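Local coordinates for Lin1840 protein (Listeria innocua serovar 6a, PDB 4ZOC) that probably hydrolyses terminal, non-reducing beta-D-glucosyl residues to release beta-D-glucose, as a family 3 glycoside hydrolase involved in beta-1,2-glucan metabolism, at residues 11-15 / 16-20. The protein carries 2 engineered substitutions. Numbering follows the deposited sequence.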
ATOM      1  N   SER A  11      32.225  -0.574  36.460  1.00 20.09           N
ATOM      2  CA  SER A  11      32.232  -1.045  37.866  1.00 18.61           C
ATOM      3  C   SER A  11      32.175   0.054  38.856  1.00 19.99           C
ATOM      4  O   SER A  11      31.523  -0.120  39.847  1.00 22.28           O
ATOM      5  CB  SER A  11      33.441  -1.855  38.220  1.00 23.85           C
ATOM      6  OG  SER A  11      33.569  -2.888  37.299  1.00 32.99           O
ATOM      7  N   GLN A  12      32.847   1.160  38.578  1.00 15.35           N
ATOM      8  CA  GLN A  12      32.908   2.336  39.474  1.00 19.15           C
ATOM      9  C   GLN A  12      31.740   3.300  39.405  1.00 15.68           C
ATOM     10  O   GLN A  12      31.557   4.121  40.328  1.00 15.84           O
ATOM     11  CB  GLN A  12      34.158   3.131  39.189  1.00 21.96           C
ATOM     12  CG  GLN A  12      35.439   2.404  39.477  1.00 28.65           C
ATOM     13  CD  GLN A  12      36.582   3.292  38.961  1.00 39.86           C
ATOM     14  OE1 GLN A  12      36.646   3.616  37.774  1.00 35.41           O
ATOM     15  NE2 GLN A  12      37.402   3.787  39.867  1.00 50.08           N
ATOM     16  N   MET A  13      30.974   3.270  38.316  1.00 16.04           N
ATOM     17  CA  MET A  13      29.849   4.182  38.181  1.00 14.07           C
ATOM     18  C   MET A  13      28.708   3.863  39.125  1.00 14.06           C
ATOM     19  O   MET A  13      28.381   2.725  39.363  1.00 18.20           O
ATOM     20  CB  MET A  13      29.351   4.199  36.701  1.00 15.41           C
ATOM     21  CG  MET A  13      30.372   4.762  35.698  1.00 13.69           C
ATOM     22  SD  MET A  13      29.910   4.365  34.003  1.00 14.81           S
ATOM     23  CE  MET A  13      28.745   5.656  33.665  1.00 12.41           C
ATOM     24  N   THR A  14      28.084   4.885  39.663  1.00 13.72           N
ATOM     25  CA  THR A  14      26.901   4.750  40.426  1.00 16.38           C
ATOM     26  C   THR A  14      25.732   4.394  39.491  1.00 19.24           C
ATOM     27  O   THR A  14      25.815   4.547  38.256  1.00 16.26           O
ATOM     28  CB  THR A  14      26.488   6.042  41.168  1.00 17.30           C
ATOM     29  OG1 THR A  14      26.185   7.111  40.245  1.00 19.07           O
ATOM     30  CG2 THR A  14      27.585   6.480  42.195  1.00 20.60           C
ATOM     31  N   LEU A  15      24.649   3.929  40.087  1.00 17.55           N
ATOM     32  CA  LEU A  15      23.444   3.634  39.283  1.00 19.75           C
ATOM     33  C   LEU A  15      23.047   4.916  38.547  1.00 17.67           C
ATOM     34  O   LEU A  15      22.773   4.858  37.359  1.00 16.83           O
ATOM     35  CB  LEU A  15      22.266   3.125  40.135  1.00 20.48           C
ATOM     36  CG  LEU A  15      20.954   2.714  39.406  1.00 21.22           C
ATOM     37  CD1 LEU A  15      21.261   1.618  38.417  1.00 19.76           C
ATOM     38  CD2 LEU A  15      19.885   2.294  40.389  1.00 23.91           C
ATOM     39  N   ASP A  16      23.001   6.055  39.234  1.00 15.68           N
ATOM     40  CA  ASP A  16      22.517   7.263  38.596  1.00 17.26           C
ATOM     41  C   ASP A  16      23.455   7.699  37.469  1.00 15.89           C
ATOM     42  O   ASP A  16      22.991   8.230  36.421  1.00 16.40           O
ATOM     43  CB  ASP A  16      22.333   8.396  39.596  1.00 19.13           C
ATOM     44  CG  ASP A  16      21.018   8.351  40.336  1.00 23.68           C
ATOM     45  OD1 ASP A  16      20.153   7.483  40.091  1.00 20.95           O
ATOM     46  OD2 ASP A  16      20.838   9.250  41.203  1.00 27.90           O
ATOM     47  N   GLU A  17      24.762   7.463  37.648  1.00 13.76           N
ATOM     48  CA  GLU A  17      25.721   7.803  36.568  1.00 13.39           C
ATOM     49  C   GLU A  17      25.471   6.902  35.335  1.00 13.54           C
ATOM     50  O   GLU A  17      25.524   7.339  34.180  1.00 13.87           O
ATOM     51  CB  GLU A  17      27.173   7.607  37.017  1.00 13.67           C
ATOM     52  CG  GLU A  17      27.698   8.784  37.826  1.00 13.79           C
ATOM     53  CD  GLU A  17      28.968   8.516  38.567  1.00 17.54           C
ATOM     54  OE1 GLU A  17      29.338   7.329  38.780  1.00 18.46           O
ATOM     55  OE2 GLU A  17      29.562   9.545  38.971  1.00 21.70           O
ATOM     56  N   LYS A  18      25.263   5.623  35.591  1.00 14.01           N
ATOM     57  CA  LYS A  18      25.010   4.662  34.497  1.00 13.45           C
ATOM     58  C   LYS A  18      23.735   5.028  33.766  1.00 12.56           C
ATOM     59  O   LYS A  18      23.737   5.034  32.517  1.00 14.21           O
ATOM     60  CB  LYS A  18      24.939   3.222  34.991  1.00 13.46           C
ATOM     61  CG  LYS A  18      26.262   2.765  35.495  1.00 12.68           C
ATOM     62  CD  LYS A  18      26.346   1.291  35.822  1.00 10.82           C
ATOM     63  CE  LYS A  18      25.557   0.936  37.058  1.00 15.34           C
ATOM     64  NZ  LYS A  18      25.857  -0.473  37.382  1.00 13.32           N
ATOM     65  N   ILE A  19      22.688   5.382  34.491  1.00 12.79           N
ATOM     66  CA  ILE A  19      21.414   5.762  33.876  1.00 14.20           C
ATOM     67  C   ILE A  19      21.603   6.992  32.939  1.00 15.17           C
ATOM     68  O   ILE A  19      21.178   6.964  31.770  1.00 12.94           O
ATOM     69  CB  ILE A  19      20.328   6.044  34.960  1.00 15.62           C
ATOM     70  CG1 ILE A  19      19.911   4.756  35.770  1.00 12.72           C
ATOM     71  CG2 ILE A  19      19.115   6.796  34.350  1.00 18.74           C
ATOM     72  CD1 ILE A  19      19.001   5.064  36.958  1.00 14.40           C
ATOM     73  N   ALA A  20      22.258   8.054  33.407  1.00 12.94           N
ATOM     74  CA  ALA A  20      22.432   9.244  32.596  1.00 10.57           C
ATOM     75  C   ALA A  20      23.327   9.043  31.395  1.00 10.95           C
ATOM     76  O   ALA A  20      23.183   9.775  30.378  1.00  9.63           O
ATOM     77  CB  ALA A  20      22.952  10.392  33.476  1.00 12.42           C
TER
HETATM   78  O   HOH W   1      28.461  -0.053  38.562  1.00 22.41           O
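Thr14 and Glu17 trade two hydrogen bonds in a capping box that starts helix 15-21, just after the chain has left helix 3-12 at Met13. Thr14 OG1 accepts from Glu17 N at 3.0 Å; chi1 of 63° sets this oxygen between the backbone N and carbonyl carbon of Thr14, facing the first turn. In return Glu17, extended beyond CG, reaches back to the N-cap, and its OE1 accepts from Thr14 N at 2.9 Å, on the anti side and 30° out of the carboxylate plane. The same oxygen lies 3.2 Å from Met13 CA and forms a salt bridge with Arg81, which also bonds Gln12 O at the end of the preceding helix. Regular helical bonds follow, Lys18 N to Thr14 O and Ile19 N to Leu15 O.

Water 1 bridges Met13 O and Lys18 NZ, 2.9 Å from each. Lys18 NZ is further held by salt bridges to Glu322 and Asp326 of helix 322-338.

Apolar contacts are local: Met13 CB rests on Lys18 CG at 3.6 Å, and Leu15 CG meets Ile19 CD1 at 3.9 Å, where Lys312 of helix 306-316 touches both side chains.

The cap thus gives the amides of Thr14 and Glu17 side-chain acceptors in place of the backbone carbonyls missing at a helix start, while the Glu17 carboxylate, probably kept ionised by Arg81, joins the break between helices 3-12 and 15-21 to that arginine, just after helix 66-79.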